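Local structure of germination protein YpeB (Bacillus megaterium QM B1551, 5BOI) at residues A88-T93 with V117-V121; K170-K174 with C201-L205. The protein takes part in the germination of bacterial spores, this chain being its PepSY-containing C-terminal domain, a probable inhibitory module whose precise action is not established. One frame throughout, in Å; residues are numbered along the deposited sequence.

Interactions 1 and 2 repeat one theme in different parts of the chain: a helix lies obliquely on a strand, and two aromatic rings on alternate residues of the strand receive a helix alanine between them. Both fall in sequence ranges of the PepSY clan, but the two ranges differ, and the centres are about 25 Å apart. Interaction 1 (88-93 with 117-121) is the more central and has no exposed residue among those that touch. Interaction 2 (170-174 with 201-205) lies about 24 Å from the chain centre; two exposed lysines border it, and a helix backbone CH rests on its tyrosine. Neither has a hydrogen bond directly between its segments.

Interaction 1 (A88-T93 with V117-V121); sequences AMNKAT and VFTFV
Met89 and Phe118 mark the near end of the crossing, their CA atoms 7.4 Å apart; further along, the nearest pair is Thr93 and Phe120. The helix segment 88-93 runs over the strand segment 117-121 at 45° between their N-to-C directions, with the axes 9.5 Å apart at closest approach. Phe118 and Phe120, alternate residues of the strand, both direct their CB toward the helix, as do Ala88 and Ala92 in return. With CG anti to its own carbonyl carbon (chi1 -54°), Phe118 sets its ring against the turn that carries Ala88 and Met89. Its CZ lies 3.8 Å from Ala88 CB, which sits in the ring plane at the edge, and 3.6 Å from Met89 CA. Met89 runs across this ring at about a right angle; the side chain was modelled in two conformers, so its very close approach to the ring is doubtful in detail. Ala92 CB drops between the two rings, 3.9 Å from Phe118 CD2 and 4.0 Å from Phe120 CZ, meeting both obliquely. At the border, Thr93 presents OG1 to the edge of Phe120, close to the ring plane and 3.6 Å from CE2. Its chi1 of -59° sets OG1 beside the backbone N, turned back along the helix, while CG2 takes the position anti to that N. Met139, on strand 134-140, touches both Ala92 and Phe118, and Leu96 of the same helix touches Phe120. A helix packed on a sheet in this way is consistent with the PepSY family to which this region belongs. With no hydrogen bond between the segments, the contact rests on apolar fit: small alanines let the helix settle close to the strand, and the two buried rings fill the interface beneath it.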
# COMPACT_ATOMS: atom_id res chain seq x y z
N ALA A 88 -8.29 -1.80 12.79
CA ALA A 88 -7.37 -0.88 12.13
C ALA A 88 -7.40 -1.15 10.62
O ALA A 88 -7.37 -0.21 9.83
CB ALA A 88 -5.96 -1.02 12.68
N MET A 89 -7.46 -2.43 10.26
CA MET A 89 -7.52 -2.87 8.86
C MET A 89 -8.69 -2.20 8.16
O MET A 89 -8.56 -1.68 7.04
CB MET A 89 -7.69 -4.40 8.77
CG MET A 89 -6.54 -5.22 9.31
SD MET A 89 -6.78 -7.01 9.18
CE MET A 89 -5.40 -7.66 10.07
N ASN A 90 -9.84 -2.21 8.83
CA ASN A 90 -11.06 -1.63 8.27
C ASN A 90 -10.98 -0.13 8.08
O ASN A 90 -11.44 0.41 7.05
CB ASN A 90 -12.26 -1.97 9.15
CG ASN A 90 -12.62 -3.44 9.09
OD1 ASN A 90 -12.27 -4.13 8.13
ND2 ASN A 90 -13.33 -3.93 10.10
N LYS A 91 -10.40 0.54 9.07
CA LYS A 91 -10.19 1.98 9.03
C LYS A 91 -9.24 2.40 7.91
O LYS A 91 -9.46 3.42 7.24
CB LYS A 91 -9.67 2.45 10.38
CG LYS A 91 -10.71 2.33 11.50
CD LYS A 91 -10.28 3.08 12.74
CE LYS A 91 -11.44 3.20 13.74
NZ LYS A 91 -11.94 1.88 14.22
N ALA A 92 -8.21 1.58 7.70
CA ALA A 92 -7.25 1.81 6.62
C ALA A 92 -7.97 1.69 5.27
O ALA A 92 -7.83 2.53 4.38
CB ALA A 92 -6.09 0.84 6.71
N THR A 93 -8.76 0.63 5.12
CA THR A 93 -9.50 0.42 3.88
C THR A 93 -10.44 1.61 3.61
O THR A 93 -10.51 2.12 2.48
CB THR A 93 -10.29 -0.89 3.94
OG1 THR A 93 -9.36 -1.99 4.15
CG2 THR A 93 -11.11 -1.09 2.65
N VAL A 117 0.37 -2.02 10.43
CA VAL A 117 1.12 -1.77 9.21
C VAL A 117 0.47 -2.59 8.11
O VAL A 117 0.33 -3.82 8.23
CB VAL A 117 2.61 -2.17 9.38
CG1 VAL A 117 3.40 -1.89 8.11
CG2 VAL A 117 3.20 -1.41 10.57
N PHE A 118 0.09 -1.91 7.04
CA PHE A 118 -0.67 -2.55 5.96
C PHE A 118 -0.08 -2.25 4.59
O PHE A 118 0.42 -1.16 4.35
CB PHE A 118 -2.11 -2.06 5.99
CG PHE A 118 -2.78 -2.24 7.31
CD1 PHE A 118 -3.12 -3.50 7.74
CD2 PHE A 118 -3.05 -1.15 8.12
CE1 PHE A 118 -3.73 -3.68 8.96
CE2 PHE A 118 -3.69 -1.33 9.34
CZ PHE A 118 -4.02 -2.60 9.76
N THR A 119 -0.16 -3.23 3.70
CA THR A 119 0.15 -3.00 2.28
C THR A 119 -1.08 -3.36 1.45
O THR A 119 -1.69 -4.40 1.67
CB THR A 119 1.36 -3.81 1.80
OG1 THR A 119 2.50 -3.52 2.62
CG2 THR A 119 1.66 -3.48 0.34
N PHE A 120 -1.45 -2.47 0.53
CA PHE A 120 -2.57 -2.70 -0.38
C PHE A 120 -2.00 -2.74 -1.78
O PHE A 120 -0.97 -2.10 -2.03
CB PHE A 120 -3.59 -1.56 -0.27
CG PHE A 120 -4.33 -1.51 1.03
CD1 PHE A 120 -3.72 -0.98 2.17
CD2 PHE A 120 -5.61 -2.01 1.14
CE1 PHE A 120 -4.40 -0.94 3.39
CE2 PHE A 120 -6.28 -1.97 2.36
CZ PHE A 120 -5.67 -1.44 3.48
N VAL A 121 -2.63 -3.48 -2.70
CA VAL A 121 -2.15 -3.50 -4.08
C VAL A 121 -3.28 -3.25 -5.08
O VAL A 121 -4.45 -3.50 -4.79
CB VAL A 121 -1.49 -4.85 -4.44
CG1 VAL A 121 -0.25 -5.09 -3.57
CG2 VAL A 121 -2.49 -6.01 -4.30

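Interaction 2 (K170-K174 with C201-L205); sequences KEQAK and CYEFL
Lys170 O accepts the helical hydrogen bond from Lys174 N (3.0 Å) and also lies at the edge of the Phe204 ring, near its plane. Beside it, Lys170 lays its backbone on Tyr202: CA stands 3.9 Å from the ring centroid, 22° off the normal, in a CH-pi contact displaced toward the rim. Lys170 CG sits between the backbone N and carbonyl carbon (chi1 57°), and while CB stays 3.6 Å from Tyr202 CE1, the chain then bends away. Ala173 CB fits between the two rings, 3.4 Å from Tyr202 CD2 and in plane at the edge of Phe204, 3.9 Å from CZ. Lys174 crosses Phe204 at about a right angle, with CB 3.9 Å from CE1. Tyr202 OH is hydrogen-bonded to Ile168 O, just ahead of the helix. A leucine in place of Tyr202 would probably leave that carbonyl without its hydroxyl mate and Lys170 CA without an aromatic face to rest on. As might be expected of a PepSY-clan region, short helix 170-175 lies against a sheet, the segments at 60°; its strand 198-208 pairs with strands 182-192 and 211-218, where Phe204 also touches Glu186 and Ile217.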
# COMPACT_ATOMS: atom_id res chain seq x y z
N LYS A 170 -6.24 -22.89 -13.99
CA LYS A 170 -6.13 -22.74 -12.53
C LYS A 170 -6.14 -24.10 -11.85
O LYS A 170 -5.52 -24.29 -10.80
CB LYS A 170 -7.26 -21.87 -11.96
CG LYS A 170 -8.64 -22.37 -12.26
CD LYS A 170 -9.65 -21.79 -11.27
CE LYS A 170 -10.94 -21.42 -11.96
NZ LYS A 170 -10.75 -20.24 -12.86
N GLU A 171 -6.84 -25.06 -12.45
CA GLU A 171 -6.86 -26.42 -11.94
C GLU A 171 -5.47 -27.06 -12.04
O GLU A 171 -5.00 -27.70 -11.10
CB GLU A 171 -7.90 -27.26 -12.70
CG GLU A 171 -9.35 -26.76 -12.53
CD GLU A 171 -9.67 -25.50 -13.33
OE1 GLU A 171 -8.94 -25.18 -14.29
OE2 GLU A 171 -10.67 -24.82 -13.00
N GLN A 172 -4.82 -26.87 -13.18
CA GLN A 172 -3.47 -27.39 -13.38
C GLN A 172 -2.48 -26.70 -12.41
O GLN A 172 -1.66 -27.35 -11.77
CB GLN A 172 -3.04 -27.20 -14.84
CG GLN A 172 -3.77 -28.15 -15.81
CD GLN A 172 -3.77 -27.69 -17.26
OE1 GLN A 172 -3.29 -26.60 -17.60
NE2 GLN A 172 -4.32 -28.53 -18.14
N ALA A 173 -2.61 -25.38 -12.27
CA ALA A 173 -1.79 -24.63 -11.31
C ALA A 173 -1.90 -25.19 -9.90
O ALA A 173 -0.89 -25.34 -9.20
CB ALA A 173 -2.19 -23.17 -11.31
N LYS A 174 -3.12 -25.49 -9.49
CA LYS A 174 -3.40 -25.97 -8.15
C LYS A 174 -2.75 -27.32 -7.88
O LYS A 174 -2.39 -27.61 -6.74
CB LYS A 174 -4.93 -26.05 -7.93
CG LYS A 174 -5.38 -26.37 -6.50
CD LYS A 174 -6.88 -26.11 -6.32
CE LYS A 174 -7.44 -26.77 -5.07
NZ LYS A 174 -8.76 -26.17 -4.65
N CYS A 201 1.01 -14.91 -12.52
CA CYS A 201 0.91 -16.08 -11.64
C CYS A 201 -0.50 -16.37 -11.17
O CYS A 201 -1.32 -15.46 -11.06
CB CYS A 201 1.77 -15.91 -10.38
SG CYS A 201 3.52 -15.63 -10.64
N TYR A 202 -0.78 -17.62 -10.83
CA TYR A 202 -1.95 -17.90 -9.99
C TYR A 202 -1.50 -17.75 -8.55
O TYR A 202 -0.49 -18.35 -8.16
CB TYR A 202 -2.47 -19.32 -10.21
CG TYR A 202 -3.08 -19.52 -11.57
CD1 TYR A 202 -4.38 -19.14 -11.81
CD2 TYR A 202 -2.34 -20.08 -12.62
CE1 TYR A 202 -4.95 -19.29 -13.07
CE2 TYR A 202 -2.90 -20.28 -13.88
CZ TYR A 202 -4.22 -19.87 -14.11
OH TYR A 202 -4.81 -20.03 -15.35
N GLU A 203 -2.23 -16.95 -7.78
CA GLU A 203 -1.92 -16.73 -6.38
C GLU A 203 -2.87 -17.58 -5.54
O GLU A 203 -4.08 -17.52 -5.73
CB GLU A 203 -2.07 -15.25 -6.02
CG GLU A 203 -1.96 -14.97 -4.53
CD GLU A 203 -2.80 -13.78 -4.12
OE1 GLU A 203 -2.76 -12.76 -4.84
OE2 GLU A 203 -3.50 -13.88 -3.09
N PHE A 204 -2.33 -18.36 -4.61
CA PHE A 204 -3.14 -19.17 -3.72
C PHE A 204 -2.93 -18.72 -2.28
O PHE A 204 -1.79 -18.56 -1.82
CB PHE A 204 -2.76 -20.66 -3.86
CG PHE A 204 -3.06 -21.25 -5.22
CD1 PHE A 204 -4.32 -21.77 -5.50
CD2 PHE A 204 -2.08 -21.28 -6.22
CE1 PHE A 204 -4.62 -22.32 -6.76
CE2 PHE A 204 -2.35 -21.82 -7.46
CZ PHE A 204 -3.63 -22.35 -7.74
N LEU A 205 -4.04 -18.54 -1.56
CA LEU A 205 -4.00 -18.27 -0.13
C LEU A 205 -4.49 -19.52 0.58
O LEU A 205 -5.58 -20.02 0.28
CB LEU A 205 -4.88 -17.06 0.18
CG LEU A 205 -4.94 -16.38 1.55
CD1 LEU A 205 -3.56 -16.13 2.09
CD2 LEU A 205 -5.69 -15.07 1.39